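Local coordinates for phosphoserine phosphatase RsbX (Bacillus subtilis, PDB 3W42), which removes the phosphate from phosphorylated RsbS and so acts as a negative regulator of sigma-B in the general stress response, at residues A[8-20]-A[187-199]. Residues are numbered along the deposited sequence; the frame is centred on the assembly and turned at random.
Sequences EHIQTLVYQLNKE and RKDDLTYILGQLS
Two nitrogens of the R187 guanidinium, NE and NH2, converge on the carbonyl oxygen of N18, each 2.9 Å from N18 O. The oxygen lies in the guanidinium plane and both bonds are somewhat bent; NE comes in almost in line with the N18 carbonyl, whereas NH2 approaches from above the carbonyl plane. A turn at chi3 (62°) brings NE round to this carbonyl, while CD2 of L17 rests over one face of the group, 3.4 Å from R187 NE. E20 approaches from the opposite face; no N-H is aimed at its carboxylate, so the long salt bridge rests on charge alone. The backbone of R187 is engaged as well, its O accepting from E20 N. D190 OD1 takes the N-H of K19 at 2.9 Å, and D190 OD2 accepts a hydrogen bond from G26 N.

Beyond these loops, strands 10-17 and 191-198 run antiparallel as neighbours in one sheet of the PP2C-type sandwich. On the face carrying L13, Y15, L191, Y193 and L195, CB of Y15 sits over the Y193 ring, 3.5 Å from its centroid. The two ring planes are only 6° apart but offset so far that little of one ring lies over the other. Y193 CG lies between its backbone N and carbonyl carbon (chi1 59°), which lays the ring against Y15, and its OH bonds S177 of helix 173-179. CD2 of L191 meets Y15 CD1 at 3.7 Å. On the other face, which looks toward strand 27-33, Q16 NE2 donates to T192 OG1 at 2.9 Å, and T192 OG1 lies close to the plane of the Q16 amide; it also bonds D27.

D189, whose OD2 binds manganese with D44 and D156 also at the metal site, directly precedes D190. Backbone pairing from Q11/Q197 to L17/L191 joins the strands, while the R187-N18, E20-R187 and K19-D190 bonds tie the metal-binding loop to residues 18-20, consistent with a firmly positioned D189.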
ATOM      1  N   GLU A   8     -10.917  15.401   7.579  1.00  6.96           N
ATOM      2  CA  GLU A   8     -11.200  15.325   8.995  1.00  7.29           C
ATOM      3  C   GLU A   8     -10.895  13.946   9.605  1.00  5.76           C
ATOM      4  O   GLU A   8     -10.788  13.852  10.827  1.00  7.90           O
ATOM      5  CB  GLU A   8     -12.695  15.679   9.241  1.00  8.75           C
ATOM      6  CG  GLU A   8     -13.079  17.141   8.896  1.00 10.49           C
ATOM      7  CD  GLU A   8     -14.588  17.381   8.743  1.00 11.44           C
ATOM      8  OE1 GLU A   8     -15.173  16.844   7.715  1.00 14.23           O
ATOM      9  OE2 GLU A   8     -15.192  18.034   9.614  1.00 17.75           O
ATOM     10  N   HIS A   9     -10.782  12.938   8.783  1.00  5.37           N
ATOM     11  CA  HIS A   9     -10.691  11.554   9.222  1.00  5.47           C
ATOM     12  C   HIS A   9      -9.329  10.930   9.068  1.00  5.31           C
ATOM     13  O   HIS A   9      -9.042   9.901   9.709  1.00  5.46           O
ATOM     14  CB  HIS A   9     -11.723  10.711   8.471  1.00  6.21           C
ATOM     15  CG  HIS A   9     -13.105  11.249   8.674  1.00  7.71           C
ATOM     16  ND1 HIS A   9     -13.729  11.232   9.895  1.00  9.38           N
ATOM     17  CD2 HIS A   9     -13.893  11.895   7.783  1.00 10.81           C
ATOM     18  CE1 HIS A   9     -14.898  11.849   9.720  1.00 13.85           C
ATOM     19  NE2 HIS A   9     -14.991  12.277   8.466  1.00 12.35           N
ATOM     20  N   ILE A  10      -8.501  11.445   8.186  1.00  5.50           N
ATOM     21  CA  ILE A  10      -7.199  10.865   7.905  1.00  5.82           C
ATOM     22  C   ILE A  10      -6.271  11.920   7.332  1.00  6.12           C
ATOM     23  O   ILE A  10      -6.697  12.832   6.642  1.00  6.94           O
ATOM     24  CB  ILE A  10      -7.334   9.683   6.871  1.00  6.17           C
ATOM     25  CG1 ILE A  10      -6.086   8.744   6.908  1.00  6.07           C
ATOM     26  CG2 ILE A  10      -7.728  10.174   5.453  1.00  7.79           C
ATOM     27  CD1 ILE A  10      -6.218   7.568   5.996  1.00  7.49           C
ATOM     28  N   GLN A  11      -4.989  11.753   7.643  0.54  5.10           N
ATOM     29  CA  GLN A  11      -3.923  12.414   6.912  0.54  4.89           C
ATOM     30  C   GLN A  11      -3.030  11.363   6.286  0.54  4.72           C
ATOM     31  O   GLN A  11      -2.746  10.342   6.939  0.54  5.13           O
ATOM     32  CB  GLN A  11      -3.177  13.488   7.661  0.54  6.43           C
ATOM     33  CG  GLN A  11      -2.371  13.006   8.774  0.54  7.75           C
ATOM     34  CD  GLN A  11      -1.422  13.975   9.397  0.54  8.70           C
ATOM     35  OE1 GLN A  11      -0.357  13.370   9.841  0.54  7.63           O
ATOM     36  NE2 GLN A  11      -1.832  15.249   9.700  0.54  9.63           N
ATOM     37  N   THR A  12      -2.635  11.588   5.048  1.00  5.07           N
ATOM     38  CA  THR A  12      -1.861  10.623   4.317  1.00  5.40           C
ATOM     39  C   THR A  12      -0.615  11.262   3.655  1.00  5.29           C
ATOM     40  O   THR A  12      -0.580  12.474   3.391  1.00  6.37           O
ATOM     41  CB  THR A  12      -2.663   9.909   3.238  1.00  5.15           C
ATOM     42  OG1 THR A  12      -3.156  10.860   2.271  1.00  6.83           O
ATOM     43  CG2 THR A  12      -3.860   9.133   3.806  1.00  7.24           C
ATOM     44  N   LEU A  13       0.340  10.420   3.380  1.00  4.89           N
ATOM     45  CA  LEU A  13       1.556  10.789   2.663  1.00  5.41           C
ATOM     46  C   LEU A  13       1.945   9.627   1.781  1.00  4.84           C
ATOM     47  O   LEU A  13       2.024   8.489   2.283  1.00  6.33           O
ATOM     48  CB  LEU A  13       2.635  11.199   3.651  1.00  5.49           C
ATOM     49  CG  LEU A  13       3.987  11.672   3.035  1.00  6.38           C
ATOM     50  CD1 LEU A  13       4.670  12.600   4.026  1.00  8.73           C
ATOM     51  CD2 LEU A  13       4.873  10.502   2.674  1.00  7.12           C
ATOM     52  N   VAL A  14       2.177   9.896   0.512  1.00  5.27           N
ATOM     53  CA  VAL A  14       2.691   8.906  -0.423  1.00  5.77           C
ATOM     54  C   VAL A  14       4.115   9.316  -0.801  1.00  6.26           C
ATOM     55  O   VAL A  14       4.335  10.501  -1.173  1.00  7.42           O
ATOM     56  CB  VAL A  14       1.859   8.790  -1.683  1.00  7.92           C
ATOM     57  CG1 VAL A  14       2.472   7.720  -2.629  1.00 10.39           C
ATOM     58  CG2 VAL A  14       0.438   8.596  -1.368  1.00  9.54           C
ATOM     59  N   TYR A  15       5.061   8.406  -0.720  1.00  5.86           N
ATOM     60  CA  TYR A  15       6.449   8.586  -1.116  1.00  5.66           C
ATOM     61  C   TYR A  15       6.743   7.599  -2.207  1.00  5.95           C
ATOM     62  O   TYR A  15       6.419   6.405  -2.085  1.00  6.85           O
ATOM     63  CB  TYR A  15       7.344   8.308   0.085  1.00  7.85           C
ATOM     64  CG  TYR A  15       8.861   8.359  -0.232  1.00  9.55           C
ATOM     65  CD1 TYR A  15       9.489   7.267  -0.908  1.00 11.82           C
ATOM     66  CD2 TYR A  15       9.609   9.394   0.120  1.00 13.91           C
ATOM     67  CE1 TYR A  15      10.825   7.308  -1.337  1.00 12.25           C
ATOM     68  CE2 TYR A  15      11.032   9.394  -0.255  1.00 13.80           C
ATOM     69  CZ  TYR A  15      11.570   8.370  -0.993  1.00 12.29           C
ATOM     70  OH  TYR A  15      12.943   8.394  -1.339  1.00 15.49           O
ATOM     71  N   GLN A  16       7.412   8.049  -3.283  1.00  6.58           N
ATOM     72  CA  GLN A  16       7.929   7.118  -4.256  1.00  6.77           C
ATOM     73  C   GLN A  16       9.225   7.632  -4.827  1.00  7.51           C
ATOM     74  O   GLN A  16       9.320   8.820  -5.196  1.00 10.19           O
ATOM     75  CB  GLN A  16       6.929   6.884  -5.401  1.00  8.06           C
ATOM     76  CG  GLN A  16       7.403   5.819  -6.373  1.00  9.75           C
ATOM     77  CD  GLN A  16       6.375   5.463  -7.352  1.00  9.58           C
ATOM     78  OE1 GLN A  16       6.255   6.157  -8.382  1.00 12.70           O
ATOM     79  NE2 GLN A  16       5.666   4.381  -7.151  1.00  8.80           N
ATOM     80  N   LEU A  17      10.197   6.779  -4.963  1.00  7.31           N
ATOM     81  CA  LEU A  17      11.457   7.110  -5.631  1.00  8.26           C
ATOM     82  C   LEU A  17      11.938   5.900  -6.400  1.00  7.07           C
ATOM     83  O   LEU A  17      11.843   4.770  -5.945  1.00  8.92           O
ATOM     84  CB  LEU A  17      12.547   7.536  -4.656  1.00 10.23           C
ATOM     85  CG  LEU A  17      13.486   8.572  -5.339  1.00 16.46           C
ATOM     86  CD1 LEU A  17      12.779   9.968  -5.501  1.00 24.33           C
ATOM     87  CD2 LEU A  17      14.667   8.728  -4.410  1.00 21.18           C
ATOM     88  N   ASN A  18      12.438   6.132  -7.598  1.00  7.23           N
ATOM     89  CA  ASN A  18      12.926   5.060  -8.427  1.00  6.85           C
ATOM     90  C   ASN A  18      14.262   4.536  -7.917  1.00  7.25           C
ATOM     91  O   ASN A  18      15.076   5.250  -7.311  1.00  8.35           O
ATOM     92  CB  ASN A  18      13.157   5.561  -9.874  1.00  8.17           C
ATOM     93  CG  ASN A  18      11.893   5.859 -10.568  1.00  8.61           C
ATOM     94  OD1 ASN A  18      10.790   5.876 -10.016  1.00 11.27           O
ATOM     95  ND2 ASN A  18      12.024   6.095 -11.908  1.00 10.58           N
ATOM     96  N   LYS A  19      14.551   3.281  -8.239  1.00  6.86           N
ATOM     97  CA  LYS A  19      15.870   2.718  -8.164  1.00  7.82           C
ATOM     98  C   LYS A  19      16.885   3.659  -8.813  1.00  8.28           C
ATOM     99  O   LYS A  19      16.595   4.291  -9.844  1.00  8.04           O
ATOM    100  CB  LYS A  19      15.906   1.407  -8.932  1.00  8.77           C
ATOM    101  CG  LYS A  19      17.268   0.727  -8.928  1.00 10.75           C
ATOM    102  CD  LYS A  19      17.220  -0.621  -9.552  1.00 14.04           C
ATOM    103  CE  LYS A  19      18.634  -1.295  -9.693  1.00 16.59           C
ATOM    104  NZ  LYS A  19      18.590  -2.581 -10.428  1.00 24.91           N
ATOM    105  N   GLU A  20      18.075   3.739  -8.227  1.00  9.12           N
ATOM    106  CA  GLU A  20      19.121   4.644  -8.716  1.00 10.23           C
ATOM    107  C   GLU A  20      19.366   4.410 -10.204  1.00  9.53           C
ATOM    108  O   GLU A  20      19.555   3.296 -10.632  1.00 11.83           O
ATOM    109  CB  GLU A  20      20.413   4.346  -7.947  1.00 13.45           C
ATOM    110  CG  GLU A  20      21.537   5.311  -8.300  1.00 17.61           C
ATOM    111  CD  GLU A  20      21.185   6.710  -7.790  1.00 23.11           C
ATOM    112  OE1 GLU A  20      20.867   6.806  -6.584  1.00 27.80           O
ATOM    113  OE2 GLU A  20      21.291   7.703  -8.557  1.00 35.00           O
ATOM    114  N   ARG A 187      18.620   3.715  -2.609  1.00 12.11           N
ATOM    115  CA  ARG A 187      17.911   3.519  -3.860  1.00 11.03           C
ATOM    116  C   ARG A 187      18.291   2.226  -4.570  1.00 10.57           C
ATOM    117  O   ARG A 187      18.384   2.154  -5.817  1.00 10.80           O
ATOM    118  CB  ARG A 187      18.118   4.768  -4.758  1.00 11.94           C
ATOM    119  CG  ARG A 187      17.671   6.061  -4.114  1.00 12.75           C
ATOM    120  CD  ARG A 187      17.868   7.269  -5.026  1.00 15.70           C
ATOM    121  NE  ARG A 187      17.078   7.109  -6.201  1.00 17.94           N
ATOM    122  CZ  ARG A 187      17.079   7.957  -7.221  1.00 20.64           C
ATOM    123  NH1 ARG A 187      17.821   9.059  -7.193  1.00 24.25           N
ATOM    124  NH2 ARG A 187      16.332   7.659  -8.257  1.00 16.75           N
ATOM    125  N   LYS A 188      18.389   1.157  -3.813  1.00 11.80           N
ATOM    126  CA  LYS A 188      18.697  -0.116  -4.405  1.00 12.19           C
ATOM    127  C   LYS A 188      17.518  -0.709  -5.237  1.00 11.54           C
ATOM    128  O   LYS A 188      17.726  -1.487  -6.179  1.00 13.20           O
ATOM    129  CB  LYS A 188      19.108  -1.057  -3.296  1.00 16.24           C
ATOM    130  CG  LYS A 188      19.357  -2.381  -3.684  1.00 21.84           C
ATOM    131  CD  LYS A 188      20.474  -2.936  -2.794  1.00 31.32           C
ATOM    132  CE  LYS A 188      21.408  -1.814  -2.174  1.00 34.55           C
ATOM    133  NZ  LYS A 188      21.826  -0.657  -3.077  1.00 38.30           N
ATOM    134  N   ASP A 189      16.290  -0.368  -4.916  1.00  8.51           N
ATOM    135  CA  ASP A 189      15.134  -0.757  -5.667  1.00  7.14           C
ATOM    136  C   ASP A 189      14.218   0.467  -5.712  1.00  6.23           C
ATOM    137  O   ASP A 189      14.390   1.396  -4.935  1.00  7.02           O
ATOM    138  CB  ASP A 189      14.396  -1.938  -4.960  1.00  7.85           C
ATOM    139  CG  ASP A 189      13.256  -2.562  -5.766  1.00  6.30           C
ATOM    140  OD1 ASP A 189      13.191  -2.332  -7.005  1.00  6.86           O
ATOM    141  OD2 ASP A 189      12.461  -3.326  -5.157  1.00  6.69           O
ATOM    142  N   ASP A 190      13.200   0.447  -6.591  1.00  6.04           N
ATOM    143  CA  ASP A 190      12.069   1.330  -6.445  1.00  5.28           C
ATOM    144  C   ASP A 190      11.508   1.212  -5.037  1.00  5.11           C
ATOM    145  O   ASP A 190      11.422   0.093  -4.490  1.00  5.44           O
ATOM    146  CB  ASP A 190      10.992   0.941  -7.442  1.00  5.37           C
ATOM    147  CG  ASP A 190      11.441   1.015  -8.921  1.00  5.77           C
ATOM    148  OD1 ASP A 190      12.230   1.910  -9.256  1.00  6.75           O
ATOM    149  OD2 ASP A 190      10.915   0.210  -9.707  1.00  5.93           O
ATOM    150  N   LEU A 191      11.140   2.333  -4.470  1.00  5.32           N
ATOM    151  CA  LEU A 191      10.661   2.372  -3.072  1.00  5.63           C
ATOM    152  C   LEU A 191       9.415   3.200  -3.057  1.00  5.61           C
ATOM    153  O   LEU A 191       9.446   4.400  -3.408  1.00  6.35           O
ATOM    154  CB  LEU A 191      11.756   2.976  -2.198  1.00  6.97           C
ATOM    155  CG  LEU A 191      11.618   2.884  -0.699  1.00  7.18           C
ATOM    156  CD1 LEU A 191      12.946   3.204  -0.021  1.00  9.20           C
ATOM    157  CD2 LEU A 191      10.556   3.765  -0.149  1.00  9.31           C
ATOM    158  N   THR A 192       8.290   2.605  -2.612  1.00  5.05           N
ATOM    159  CA  THR A 192       6.976   3.243  -2.498  1.00  4.57           C
ATOM    160  C   THR A 192       6.413   2.968  -1.171  1.00  5.17           C
ATOM    161  O   THR A 192       6.408   1.805  -0.724  1.00  5.14           O
ATOM    162  CB  THR A 192       6.029   2.746  -3.614  1.00  5.55           C
ATOM    163  OG1 THR A 192       6.627   2.920  -4.879  1.00  6.03           O
ATOM    164  CG2 THR A 192       4.739   3.486  -3.594  1.00  6.77           C
ATOM    165  N   TYR A 193       5.863   3.994  -0.516  1.00  4.73           N
ATOM    166  CA  TYR A 193       5.071   3.742   0.683  1.00  5.30           C
ATOM    167  C   TYR A 193       3.953   4.741   0.774  1.00  5.02           C
ATOM    168  O   TYR A 193       4.032   5.865   0.287  1.00  5.38           O
ATOM    169  CB  TYR A 193       5.924   3.704   1.985  1.00  5.47           C
ATOM    170  CG  TYR A 193       6.705   4.925   2.339  1.00  5.20           C
ATOM    171  CD1 TYR A 193       6.134   6.019   2.952  1.00  6.20           C
ATOM    172  CD2 TYR A 193       8.070   4.971   2.111  1.00  6.09           C
ATOM    173  CE1 TYR A 193       6.920   7.123   3.321  1.00  6.86           C
ATOM    174  CE2 TYR A 193       8.832   6.046   2.502  1.00  7.49           C
ATOM    175  CZ  TYR A 193       8.275   7.111   3.084  1.00  7.34           C
ATOM    176  OH  TYR A 193       9.083   8.171   3.453  1.00  9.83           O
ATOM    177  N   ILE A 194       2.880   4.311   1.450  1.00  4.37           N
ATOM    178  CA  ILE A 194       1.752   5.144   1.817  1.00  4.28           C
ATOM    179  C   ILE A 194       1.654   5.105   3.321  1.00  3.59           C
ATOM    180  O   ILE A 194       1.578   4.034   3.903  1.00  4.68           O
ATOM    181  CB  ILE A 194       0.444   4.682   1.189  1.00  5.34           C
ATOM    182  CG1 ILE A 194       0.485   4.650  -0.334  1.00  7.51           C
ATOM    183  CG2 ILE A 194      -0.729   5.520   1.717  1.00  7.75           C
ATOM    184  CD1 ILE A 194      -0.809   4.199  -1.019  1.00  9.41           C
ATOM    185  N   LEU A 195       1.651   6.265   3.959  1.00  4.31           N
ATOM    186  CA  LEU A 195       1.439   6.438   5.370  1.00  4.26           C
ATOM    187  C   LEU A 195       0.051   7.008   5.621  1.00  4.61           C
ATOM    188  O   LEU A 195      -0.378   7.937   4.895  1.00  4.93           O
ATOM    189  CB  LEU A 195       2.418   7.424   5.935  1.00  4.12           C
ATOM    190  CG  LEU A 195       3.864   6.934   5.979  1.00  7.56           C
ATOM    191  CD1 LEU A 195       4.855   7.994   6.281  1.00  7.86           C
ATOM    192  CD2 LEU A 195       3.934   5.823   7.252  1.00 13.09           C
ATOM    193  N   GLY A 196      -0.602   6.598   6.697  1.00  4.25           N
ATOM    194  CA  GLY A 196      -1.821   7.209   7.137  1.00  4.46           C
ATOM    195  C   GLY A 196      -1.853   7.338   8.654  1.00  4.10           C
ATOM    196  O   GLY A 196      -1.353   6.521   9.387  1.00  4.97           O
ATOM    197  N   GLN A 197      -2.476   8.427   9.082  1.00  4.55           N
ATOM    198  CA  GLN A 197      -2.782   8.694  10.488  0.80  4.51           C
ATOM    199  C   GLN A 197      -4.290   8.912  10.550  1.00  4.70           C
ATOM    200  O   GLN A 197      -4.806   9.824   9.902  1.00  5.87           O
ATOM    201  CB  GLN A 197      -1.997   9.886  11.023  0.80  5.26           C
ATOM    202  CG  GLN A 197      -2.413  10.251  12.435  0.80  6.21           C
ATOM    203  CD  GLN A 197      -1.544  11.341  12.989  0.80  6.54           C
ATOM    204  OE1 GLN A 197      -1.058  11.192  14.134  0.80  9.84           O
ATOM    205  NE2 GLN A 197      -1.371  12.395  12.281  0.80  6.67           N
ATOM    206  N   LEU A 198      -4.968   8.082  11.355  1.00  4.74           N
ATOM    207  CA  LEU A 198      -6.454   8.037  11.386  1.00  4.83           C
ATOM    208  C   LEU A 198      -6.971   8.709  12.626  1.00  5.43           C
ATOM    209  O   LEU A 198      -6.527   8.405  13.770  1.00  6.43           O
ATOM    210  CB  LEU A 198      -6.881   6.552  11.402  1.00  5.41           C
ATOM    211  CG  LEU A 198      -6.626   5.843  10.069  1.00  5.49           C
ATOM    212  CD1 LEU A 198      -6.535   4.366  10.226  1.00  6.00           C
ATOM    213  CD2 LEU A 198      -7.772   6.204   9.074  1.00  6.34           C
ATOM    214  N   SER A 199      -7.950   9.575  12.474  1.00  5.47           N
ATOM    215  CA  SER A 199      -8.623  10.274  13.561  0.70  5.81           C
ATOM    216  C   SER A 199      -9.733   9.381  14.176  1.00  6.09           C
ATOM    217  O   SER A 199     -10.322   9.890  15.164  1.00  7.46           O
ATOM    218  CB  SER A 199      -9.198  11.591  13.038  0.70  7.14           C
ATOM    219  OG  SER A 199      -8.147  12.331  12.466  0.70  9.92           O
ATOM    220  OXT SER A 199     -10.031   8.316  13.611  0.50  5.96           O
TER
HETATM  221  O   HOH W   1      -8.558  15.055  12.046  1.00 12.49           O
HETATM  222  O   HOH W   2     -10.646   7.989  11.099  1.00  6.85           O
HETATM  223  O   HOH W   3     -12.794   9.813  12.113  1.00 10.90           O
HETATM  224  O   HOH W   4      14.532   4.217  -4.402  1.00 10.82           O